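Local coordinates for protein homoprotocatechuate 2,3-dioxygenase (Brevibacterium fuscum, PDB 4Z6M) that uses an iron(II) ion to activate oxygen and probably cleaves the aromatic ring of homoprotocatechuate, as extradiol dioxygenases do, at residues Leu16-Ala21 with Val199-Leu204; Thr26-Ser31 with Asn49-Arg54; Glu91-Glu96 with Glu171-Arg176; Asp106-Val109 with Asp114-Arg117. The protein carries 1 engineered substitution. One frame throughout, in Å; residues are numbered along the deposited sequence.

Contact 1: residues Leu16-Ala21 with Val199-Leu204. Engineered in segment 199-204: Gln200 (natural residue His).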
# COMPACT_ATOMS: atom_id res chain seq x y z
N LEU A 16 -6.73 -28.83 -12.09
CA LEU A 16 -6.03 -28.04 -11.08
C LEU A 16 -6.48 -26.57 -11.03
O LEU A 16 -6.70 -26.02 -9.95
CB LEU A 16 -4.54 -28.09 -11.33
CG LEU A 16 -3.85 -29.45 -11.28
CD1 LEU A 16 -2.44 -29.33 -11.85
CD2 LEU A 16 -3.85 -29.97 -9.84
N ARG A 17 -6.52 -25.93 -12.19
CA ARG A 17 -6.60 -24.47 -12.28
C ARG A 17 -6.68 -24.07 -13.73
O ARG A 17 -6.25 -24.81 -14.62
CB ARG A 17 -5.39 -23.77 -11.66
CG ARG A 17 -4.04 -24.23 -12.23
CD ARG A 17 -2.96 -23.22 -11.91
NE ARG A 17 -1.62 -23.64 -12.30
CZ ARG A 17 -0.67 -22.82 -12.74
NH1 ARG A 17 0.54 -23.28 -13.01
NH2 ARG A 17 -0.92 -21.53 -12.90
N CYS A 18 -7.17 -22.86 -13.96
CA CYS A 18 -6.88 -22.18 -15.21
C CYS A 18 -5.37 -22.01 -15.37
O CYS A 18 -4.65 -21.81 -14.40
CB CYS A 18 -7.58 -20.84 -15.30
SG CYS A 18 -7.08 -19.60 -14.10
N ALA A 19 -4.90 -22.14 -16.60
CA ALA A 19 -3.45 -22.11 -16.84
C ALA A 19 -2.99 -21.13 -17.91
O ALA A 19 -2.00 -20.44 -17.72
CB ALA A 19 -2.93 -23.48 -17.18
N TYR A 20 -3.67 -21.09 -19.06
CA TYR A 20 -3.33 -20.08 -20.06
C TYR A 20 -4.49 -19.90 -21.02
O TYR A 20 -5.34 -20.78 -21.13
CB TYR A 20 -2.02 -20.42 -20.84
CG TYR A 20 -2.15 -21.49 -21.92
CD1 TYR A 20 -1.92 -22.82 -21.63
CD2 TYR A 20 -2.45 -21.14 -23.23
CE1 TYR A 20 -2.01 -23.81 -22.62
CE2 TYR A 20 -2.55 -22.12 -24.21
CZ TYR A 20 -2.35 -23.44 -23.91
OH TYR A 20 -2.47 -24.38 -24.92
N ALA A 21 -4.49 -18.76 -21.70
CA ALA A 21 -5.36 -18.56 -22.86
C ALA A 21 -4.50 -18.33 -24.10
O ALA A 21 -3.46 -17.70 -24.02
CB ALA A 21 -6.32 -17.41 -22.67
N VAL A 199 -11.91 -17.67 -5.60
CA VAL A 199 -13.33 -17.52 -5.93
C VAL A 199 -13.68 -18.17 -7.28
O VAL A 199 -14.79 -18.68 -7.46
CB VAL A 199 -13.77 -16.06 -5.84
CG1 VAL A 199 -15.15 -15.84 -6.41
CG2 VAL A 199 -13.71 -15.63 -4.38
N GLN A 200 -12.73 -18.16 -8.23
CA GLN A 200 -13.04 -18.57 -9.57
C GLN A 200 -11.79 -19.04 -10.33
O GLN A 200 -10.70 -18.51 -10.18
CB GLN A 200 -13.73 -17.43 -10.31
CG GLN A 200 -12.94 -16.14 -10.21
CD GLN A 200 -13.67 -14.96 -10.78
OE1 GLN A 200 -14.31 -15.06 -11.83
NE2 GLN A 200 -13.58 -13.82 -10.09
N ASP A 201 -12.03 -20.05 -11.17
CA ASP A 201 -11.16 -20.37 -12.31
C ASP A 201 -11.82 -20.06 -13.63
O ASP A 201 -11.15 -19.66 -14.59
CB ASP A 201 -10.72 -21.83 -12.28
CG ASP A 201 -9.63 -22.07 -11.26
OD1 ASP A 201 -8.46 -21.61 -11.53
OD2 ASP A 201 -9.93 -22.69 -10.20
N THR A 202 -13.14 -20.25 -13.69
CA THR A 202 -13.92 -19.69 -14.76
C THR A 202 -15.23 -19.21 -14.19
O THR A 202 -15.52 -19.40 -13.01
CB THR A 202 -14.07 -20.65 -15.97
OG1 THR A 202 -14.46 -19.86 -17.11
CG2 THR A 202 -15.06 -21.77 -15.70
N ALA A 203 -15.95 -18.47 -15.00
CA ALA A 203 -17.17 -17.82 -14.56
C ALA A 203 -18.05 -17.68 -15.78
O ALA A 203 -17.56 -17.64 -16.91
CB ALA A 203 -16.87 -16.47 -13.92
N LEU A 204 -19.35 -17.59 -15.54
CA LEU A 204 -20.34 -17.47 -16.60
C LEU A 204 -21.09 -16.15 -16.41
O LEU A 204 -21.60 -15.85 -15.32
CB LEU A 204 -21.33 -18.62 -16.57
CG LEU A 204 -20.77 -20.03 -16.69
CD1 LEU A 204 -21.91 -21.04 -16.60
CD2 LEU A 204 -19.96 -20.19 -17.97

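Contact 2: residues Thr26-Ser31 with Asn49-Arg54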
# COMPACT_ATOMS: atom_id res chain seq x y z
N THR A 26 -4.64 -9.37 -34.33
CA THR A 26 -4.53 -9.00 -35.75
C THR A 26 -3.20 -8.33 -36.10
O THR A 26 -2.76 -8.42 -37.25
CB THR A 26 -5.68 -8.07 -36.20
OG1 THR A 26 -5.74 -6.90 -35.39
CG2 THR A 26 -7.01 -8.85 -36.20
N ASP A 27 -2.60 -7.66 -35.12
CA ASP A 27 -1.32 -6.97 -35.34
C ASP A 27 -0.43 -7.33 -34.15
O ASP A 27 -0.62 -6.83 -33.03
CB ASP A 27 -1.55 -5.46 -35.42
CG ASP A 27 -0.29 -4.66 -35.70
OD1 ASP A 27 0.80 -4.98 -35.18
OD2 ASP A 27 -0.40 -3.68 -36.47
N LEU A 28 0.49 -8.24 -34.38
CA LEU A 28 1.27 -8.82 -33.30
C LEU A 28 2.12 -7.78 -32.59
O LEU A 28 2.24 -7.79 -31.37
CB LEU A 28 2.11 -9.98 -33.82
CG LEU A 28 2.72 -10.93 -32.81
CD1 LEU A 28 1.66 -11.76 -32.12
CD2 LEU A 28 3.70 -11.83 -33.55
N ALA A 29 2.70 -6.84 -33.33
CA ALA A 29 3.51 -5.78 -32.70
C ALA A 29 2.71 -4.85 -31.80
O ALA A 29 3.18 -4.47 -30.72
CB ALA A 29 4.28 -4.97 -33.74
N LYS A 30 1.51 -4.48 -32.24
CA LYS A 30 0.66 -3.62 -31.43
C LYS A 30 0.24 -4.37 -30.17
O LYS A 30 0.22 -3.82 -29.07
CB LYS A 30 -0.57 -3.16 -32.22
CG LYS A 30 -0.24 -2.10 -33.27
CD LYS A 30 -1.51 -1.55 -33.90
CE LYS A 30 -1.37 -0.10 -34.34
NZ LYS A 30 -2.72 0.42 -34.75
N SER A 31 -0.09 -5.65 -30.33
CA SER A 31 -0.43 -6.47 -29.16
C SER A 31 0.75 -6.63 -28.21
O SER A 31 0.60 -6.53 -26.99
CB SER A 31 -0.99 -7.81 -29.59
OG SER A 31 -2.16 -7.62 -30.35
N ASN A 49 5.09 -14.91 -35.58
CA ASN A 49 3.69 -15.30 -35.54
C ASN A 49 3.05 -15.37 -34.15
O ASN A 49 1.83 -15.29 -34.04
CB ASN A 49 3.56 -16.67 -36.19
CG ASN A 49 3.80 -16.61 -37.67
OD1 ASN A 49 3.08 -15.91 -38.37
ND2 ASN A 49 4.82 -17.27 -38.15
N GLN A 50 3.88 -15.54 -33.11
CA GLN A 50 3.35 -15.75 -31.76
C GLN A 50 4.24 -15.11 -30.71
O GLN A 50 5.45 -15.01 -30.88
CB GLN A 50 3.27 -17.24 -31.43
CG GLN A 50 2.30 -18.05 -32.28
CD GLN A 50 2.22 -19.49 -31.83
OE1 GLN A 50 3.22 -20.20 -31.76
NE2 GLN A 50 1.03 -19.93 -31.49
N ILE A 51 3.61 -14.70 -29.63
CA ILE A 51 4.30 -14.26 -28.43
C ILE A 51 3.75 -15.03 -27.25
O ILE A 51 2.54 -15.09 -27.06
CB ILE A 51 4.13 -12.75 -28.19
CG1 ILE A 51 4.62 -11.97 -29.42
CG2 ILE A 51 4.86 -12.32 -26.92
CD1 ILE A 51 4.25 -10.52 -29.42
N TYR A 52 4.65 -15.61 -26.49
CA TYR A 52 4.30 -16.44 -25.33
C TYR A 52 4.70 -15.65 -24.09
O TYR A 52 5.85 -15.26 -23.96
CB TYR A 52 5.08 -17.75 -25.34
CG TYR A 52 4.65 -18.71 -26.42
CD1 TYR A 52 5.00 -18.50 -27.76
CD2 TYR A 52 3.92 -19.85 -26.11
CE1 TYR A 52 4.59 -19.39 -28.75
CE2 TYR A 52 3.52 -20.75 -27.09
CZ TYR A 52 3.86 -20.51 -28.41
OH TYR A 52 3.42 -21.40 -29.38
N LEU A 53 3.74 -15.42 -23.19
CA LEU A 53 3.90 -14.52 -22.06
C LEU A 53 3.54 -15.22 -20.76
O LEU A 53 2.63 -16.05 -20.73
CB LEU A 53 2.98 -13.32 -22.21
CG LEU A 53 3.24 -12.45 -23.44
CD1 LEU A 53 2.08 -11.49 -23.67
CD2 LEU A 53 4.56 -11.72 -23.31
N ARG A 54 4.23 -14.83 -19.68
CA ARG A 54 3.93 -15.34 -18.36
C ARG A 54 3.94 -14.24 -17.32
O ARG A 54 4.58 -13.20 -17.47
CB ARG A 54 4.86 -16.48 -17.96
CG ARG A 54 6.28 -16.08 -17.62
CD ARG A 54 7.07 -17.29 -17.24
NE ARG A 54 8.43 -17.02 -16.76
CZ ARG A 54 9.51 -16.97 -17.54
NH1 ARG A 54 9.41 -17.03 -18.87
NH2 ARG A 54 10.70 -16.86 -16.98

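Contact 3: residues Glu91-Glu96 with Glu171-Arg176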
# COMPACT_ATOMS: atom_id res chain seq x y z
N GLU A 91 -10.49 -36.74 -22.44
CA GLU A 91 -10.89 -37.19 -23.76
C GLU A 91 -12.12 -38.10 -23.68
O GLU A 91 -13.08 -37.91 -24.42
CB GLU A 91 -9.73 -37.92 -24.44
CG GLU A 91 -9.96 -38.30 -25.88
CD GLU A 91 -8.69 -38.80 -26.54
OE1 GLU A 91 -7.92 -39.52 -25.88
OE2 GLU A 91 -8.47 -38.49 -27.72
N ALA A 92 -12.10 -39.07 -22.77
CA ALA A 92 -13.24 -39.99 -22.59
C ALA A 92 -14.50 -39.25 -22.14
O ALA A 92 -15.60 -39.56 -22.58
CB ALA A 92 -12.89 -41.08 -21.57
N TYR A 93 -14.32 -38.26 -21.28
CA TYR A 93 -15.44 -37.50 -20.74
C TYR A 93 -16.14 -36.71 -21.85
O TYR A 93 -17.36 -36.79 -22.02
CB TYR A 93 -14.93 -36.57 -19.65
CG TYR A 93 -15.97 -35.89 -18.81
CD1 TYR A 93 -16.44 -36.48 -17.65
CD2 TYR A 93 -16.42 -34.60 -19.12
CE1 TYR A 93 -17.35 -35.85 -16.83
CE2 TYR A 93 -17.36 -33.97 -18.31
CZ TYR A 93 -17.81 -34.59 -17.16
OH TYR A 93 -18.72 -33.97 -16.34
N TYR A 94 -15.36 -35.98 -22.64
CA TYR A 94 -15.93 -35.17 -23.71
C TYR A 94 -16.45 -36.00 -24.88
O TYR A 94 -17.42 -35.62 -25.52
CB TYR A 94 -14.96 -34.08 -24.16
CG TYR A 94 -14.98 -32.90 -23.18
CD1 TYR A 94 -15.97 -31.94 -23.26
CD2 TYR A 94 -14.05 -32.80 -22.14
CE1 TYR A 94 -16.02 -30.88 -22.37
CE2 TYR A 94 -14.09 -31.76 -21.25
CZ TYR A 94 -15.07 -30.80 -21.37
OH TYR A 94 -15.07 -29.76 -20.47
N GLN A 95 -15.84 -37.16 -25.13
CA GLN A 95 -16.38 -38.08 -26.13
C GLN A 95 -17.74 -38.61 -25.69
O GLN A 95 -18.66 -38.70 -26.50
CB GLN A 95 -15.38 -39.19 -26.45
CG GLN A 95 -14.26 -38.64 -27.33
CD GLN A 95 -13.14 -39.64 -27.60
OE1 GLN A 95 -12.97 -40.64 -26.89
NE2 GLN A 95 -12.36 -39.36 -28.64
N GLU A 96 -17.88 -38.90 -24.40
CA GLU A 96 -19.19 -39.32 -23.89
C GLU A 96 -20.25 -38.22 -24.00
O GLU A 96 -21.41 -38.52 -24.27
CB GLU A 96 -19.10 -39.86 -22.47
CG GLU A 96 -20.43 -40.48 -22.04
CD GLU A 96 -20.40 -41.12 -20.67
OE1 GLU A 96 -19.30 -41.44 -20.17
OE2 GLU A 96 -21.52 -41.30 -20.12
N GLU A 171 -20.35 -27.92 -12.97
CA GLU A 171 -20.34 -28.65 -11.71
C GLU A 171 -20.04 -30.13 -11.89
O GLU A 171 -19.27 -30.71 -11.11
CB GLU A 171 -21.68 -28.45 -10.98
CG GLU A 171 -21.86 -27.06 -10.41
CD GLU A 171 -23.23 -26.87 -9.80
OE1 GLU A 171 -24.23 -27.40 -10.34
OE2 GLU A 171 -23.30 -26.22 -8.76
N ASP A 172 -20.63 -30.73 -12.91
CA ASP A 172 -20.36 -32.14 -13.20
C ASP A 172 -18.88 -32.33 -13.51
O ASP A 172 -18.28 -33.34 -13.17
CB ASP A 172 -21.21 -32.61 -14.39
CG ASP A 172 -22.68 -32.83 -14.02
OD1 ASP A 172 -23.03 -32.94 -12.84
OD2 ASP A 172 -23.50 -32.92 -14.96
N LEU A 173 -18.30 -31.33 -14.16
CA LEU A 173 -16.88 -31.34 -14.50
C LEU A 173 -15.96 -31.13 -13.31
O LEU A 173 -14.74 -31.30 -13.42
CB LEU A 173 -16.65 -30.29 -15.58
CG LEU A 173 -15.31 -30.15 -16.28
CD1 LEU A 173 -14.91 -31.47 -16.95
CD2 LEU A 173 -15.40 -29.01 -17.26
N GLY A 174 -16.54 -30.74 -12.17
CA GLY A 174 -15.84 -30.65 -10.89
C GLY A 174 -15.67 -29.23 -10.38
O GLY A 174 -15.16 -29.03 -9.27
N PHE A 175 -16.10 -28.22 -11.14
CA PHE A 175 -16.03 -26.84 -10.62
C PHE A 175 -17.08 -26.65 -9.54
O PHE A 175 -18.17 -27.23 -9.63
CB PHE A 175 -16.26 -25.82 -11.73
CG PHE A 175 -15.14 -25.75 -12.75
CD1 PHE A 175 -15.06 -26.64 -13.79
CD2 PHE A 175 -14.19 -24.72 -12.70
CE1 PHE A 175 -14.03 -26.56 -14.72
CE2 PHE A 175 -13.19 -24.63 -13.64
CZ PHE A 175 -13.11 -25.56 -14.65
N ARG A 176 -16.75 -25.89 -8.51
CA ARG A 176 -17.65 -25.64 -7.39
C ARG A 176 -18.08 -24.17 -7.42
O ARG A 176 -17.24 -23.27 -7.46
CB ARG A 176 -16.93 -25.96 -6.07
CG ARG A 176 -16.31 -27.37 -6.00
CD ARG A 176 -14.76 -27.36 -6.00
NE ARG A 176 -14.15 -28.65 -5.64
CZ ARG A 176 -12.83 -28.92 -5.63
NH1 ARG A 176 -11.93 -28.00 -5.97
NH2 ARG A 176 -12.41 -30.14 -5.28

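Contact 4: residues Asp106-Val109 with Asp114-Arg117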
# COMPACT_ATOMS: atom_id res chain seq x y z
N ASP A 106 2.21 -33.89 -28.73
CA ASP A 106 3.26 -32.89 -28.59
C ASP A 106 2.70 -31.48 -28.53
O ASP A 106 3.45 -30.52 -28.67
CB ASP A 106 4.28 -33.01 -29.74
CG ASP A 106 5.07 -34.31 -29.68
OD1 ASP A 106 5.45 -34.74 -28.56
OD2 ASP A 106 5.31 -34.91 -30.75
N GLY A 107 1.40 -31.34 -28.26
CA GLY A 107 0.82 -30.05 -27.96
C GLY A 107 0.36 -29.26 -29.16
O GLY A 107 0.71 -29.56 -30.31
N PHE A 108 -0.40 -28.21 -28.89
CA PHE A 108 -0.87 -27.26 -29.92
C PHE A 108 -0.06 -25.98 -29.98
O PHE A 108 -0.13 -25.26 -30.97
CB PHE A 108 -2.33 -26.86 -29.63
CG PHE A 108 -3.34 -27.97 -29.83
CD1 PHE A 108 -3.54 -28.92 -28.85
CD2 PHE A 108 -4.07 -28.07 -31.02
CE1 PHE A 108 -4.47 -29.93 -29.00
CE2 PHE A 108 -5.00 -29.09 -31.17
CZ PHE A 108 -5.19 -30.02 -30.18
N VAL A 109 0.61 -25.65 -28.87
CA VAL A 109 1.44 -24.46 -28.76
C VAL A 109 2.75 -24.87 -28.10
O VAL A 109 2.81 -25.89 -27.41
CB VAL A 109 0.75 -23.33 -27.94
CG1 VAL A 109 -0.58 -22.92 -28.55
CG2 VAL A 109 0.54 -23.75 -26.50
N ASP A 114 1.45 -33.23 -24.22
CA ASP A 114 0.23 -33.95 -24.59
C ASP A 114 -0.99 -33.13 -24.16
O ASP A 114 -1.12 -32.75 -22.99
CB ASP A 114 0.28 -35.34 -23.94
CG ASP A 114 -0.96 -36.15 -24.17
OD1 ASP A 114 -1.50 -36.11 -25.29
OD2 ASP A 114 -1.39 -36.86 -23.21
N ALA A 115 -1.85 -32.82 -25.12
CA ALA A 115 -2.94 -31.88 -24.88
C ALA A 115 -4.19 -32.30 -25.63
O ALA A 115 -4.11 -32.79 -26.75
CB ALA A 115 -2.56 -30.47 -25.28
N LEU A 116 -5.34 -32.09 -24.99
CA LEU A 116 -6.65 -32.30 -25.61
C LEU A 116 -7.34 -30.96 -25.76
O LEU A 116 -7.54 -30.26 -24.75
CB LEU A 116 -7.49 -33.21 -24.72
CG LEU A 116 -8.90 -33.48 -25.23
CD1 LEU A 116 -8.84 -34.52 -26.33
CD2 LEU A 116 -9.81 -33.89 -24.10
N ARG A 117 -7.77 -30.64 -26.97
CA ARG A 117 -8.69 -29.54 -27.17
C ARG A 117 -10.05 -30.08 -27.54
O ARG A 117 -10.17 -31.12 -28.21
CB ARG A 117 -8.18 -28.56 -28.22
CG ARG A 117 -7.02 -27.74 -27.67
CD ARG A 117 -6.57 -26.63 -28.59
NE ARG A 117 -5.46 -25.92 -27.96
CZ ARG A 117 -4.93 -24.78 -28.40
NH1 ARG A 117 -5.38 -24.19 -29.50
NH2 ARG A 117 -3.93 -24.21 -27.72

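Contact 1: residues Leu16-Ala21 with Val199-Leu204
The carboxylate of Asp201 reaches across to the strand of Leu16-Ala21 and takes the backbone N-H of Cys18: Cys18 N lies 3.0 Å from Asp201 OD1, in a nearly straight bond (164°). The amide does not approach in the plane of the carboxylate but from above it, 54° out. The same oxygen rests against the backbone of the preceding residue, with Arg17 CA 3.5 Å from Asp201 OD1. Cys18 holds its sulfur between the backbone N and the carbonyl carbon (chi1 65°), which puts Cys18 SG 3.5 Å from Asp201 OD1. Asp201 has other partners as well: OD1 pairs with Lys196 and OD2 accepts from the backbone N of Arg195, so both of its oxygens are gripped in this buried place. The extended chain of Arg17 leads away, to Glu58 and to Asp277 of a second subunit. Asp201 and Thr202 form a classic beta bulge opposite Met193, and a second one, Ala19 and Tyr20, faces Ala78. A side-chain-to-backbone bond thus ties strand 15-25 to the residue just before strand 202-206, in the sheets of the two glyoxalase-type domains of this extradiol dioxygenase.

Contact 2: residues Thr26-Ser31 with Asn49-Arg54
Leu28 meets Ile51 and the turn before it, and what precedes Leu28 in the chain sets up the helix that carries it. Thr26 sends its hydroxyl to Asp262. Asp27 is the N-cap: its OD1 accepts from Lys30 N at 3.1 Å, the N-H coming from above the carboxylate plane, while Asp27 O receives Ser31 N in the first helical turn. Leu28 itself does the touching. Its first torsion (chi1 -165°) turns CG away from the backbone N and toward the strand, and the two methyls then part. CD2 reaches the backbone at the strand's beginning, 3.6 Å from the carbonyl carbon C of Asn49 and next to the amide of Gln50. CG and CD1 instead lie on Ile51, where Leu28 CG is 3.7 Å from Ile51 CD1. The two aliphatic chains run past each other in opposite directions, and Ile51 CD1 also approaches the backbone O of Leu28, at 3.9 Å. Ser31 follows one turn later and packs on Leu66 and Asp262. On the other face of the strand, Tyr52 OH donates to Gln50 OE1 at 2.7 Å. Helix 28-38 therefore lies against strand 50-54, with Ile51 also touching Arg32 and Leu53 packing on Tyr35 and Val36; the strand itself is held between strand 42-46 and strand 64-68 in the sheet.

Contact 3: residues Glu91-Glu96 with Glu171-Arg176
Tyr93 overlaps Leu173 through ring atom CE2, which lies 3.8 Å from Leu173 CD1, the ring and the leucine branch crossing at a slant. A chi1 of -169° swings the ring away from its own backbone N and out from the helix, and its hydroxyl arrives over the end of the neighbouring helix. There Tyr93 OH is 3.4 Å from CB of Asp172 and 3.3 Å from the backbone O of the same residue. The carboxylate of Asp172 turns instead to Lys168, one turn back in its own helix. Tyr94, next along the chain, approaches the same leucine from another direction. Its side chain crosses that of Leu173 at about a right angle, and its phenolic oxygen, Tyr94 OH, touches Leu173 CD2 at 3.3 Å. Leu173 CD1 sits between the two tyrosines, nearest Tyr93 CE2 but also 3.9 Å from Tyr94 OH. That hydroxyl also hydrogen-bonds with the hydroxyl of Tyr169. The tyrosines meet each other too, Tyr93 CD2 lying 4.2 Å above one face of the Tyr94 ring, toward its rim. Near the C-terminal end of helix 163-172 the chain closes in a Schellman motif: Gly174 has positive phi (112°), and its N bonds back to the O of Glu171 at 2.9 Å. The contact therefore sets the last turn of helix 84-96, from the first glyoxalase-type domain, against the end of a helix of the second. Beyond Gly174 the chain continues into strand 176-182, and Phe175 joins Leu173 in packing on Ile15 of strand 15-25.

Contact 4: residues Asp106-Val109 with Asp114-Arg117
Phe108 has its CG anti to the carbonyl carbon (chi1 -69°), and Arg117, with the same first torsion (chi1 -73°), extends its chain fully from CG to NE; ring and arginine thereby slide past each other in opposite directions. Near its middle the arginine chain lies over the ring: Arg117 CD sits 3.6 Å from the centroid of the Phe108 ring and almost on its normal, a CH-pi contact. Further out, the guanidinium stacks flat on the ring, the planes at 9° and the centres 4.6 Å apart. The stack is offset toward the stem of the phenylalanine, with Arg117 CZ 3.5 Å from Phe108 CB. The edge of the ring turns to strand 115-119: Phe108 CE1 is 3.7 Å from Ala115 O, and Phe108 CD1 lies 4.0 Å from Ala115 CB. Val109 meets the arginine crosswise, its CG1 3.7 Å from Arg117 NH2. The guanidinium has ionic partners in Glu127 at NE and Glu22 at NH2, and a hydroxyl in Tyr20. These acids probably offset its buried charge and fix its rotation, while the phenylalanine covers a face that its N-H groups do not use, a combination consistent with a cation-pi contribution to holding the loop against the strand.

Overall arrangement
From the N terminus, strand 15-25 opens contact 1, whose partner comes 178 residues later; the other three contacts all fall within that span. Contact 2 closes first, a short loop between helix 28-38 and strand 50-54. Contact 3 then opens on helix 84-96 and closes at the end of helix 163-172, and the short loop of contact 4, between strands 101-104 and 115-119, lies wholly within it. Contacts 1 and 3 join the two glyoxalase-type domains and touch each other where Phe175 packs on Asp201 and Thr202. Contacts 2 and 4 stay in the first domain, meeting at Tyr52 and Val109, and both reach its sheet, as does contact 1. Leu116 of contact 4 lies against Glu91 of contact 3.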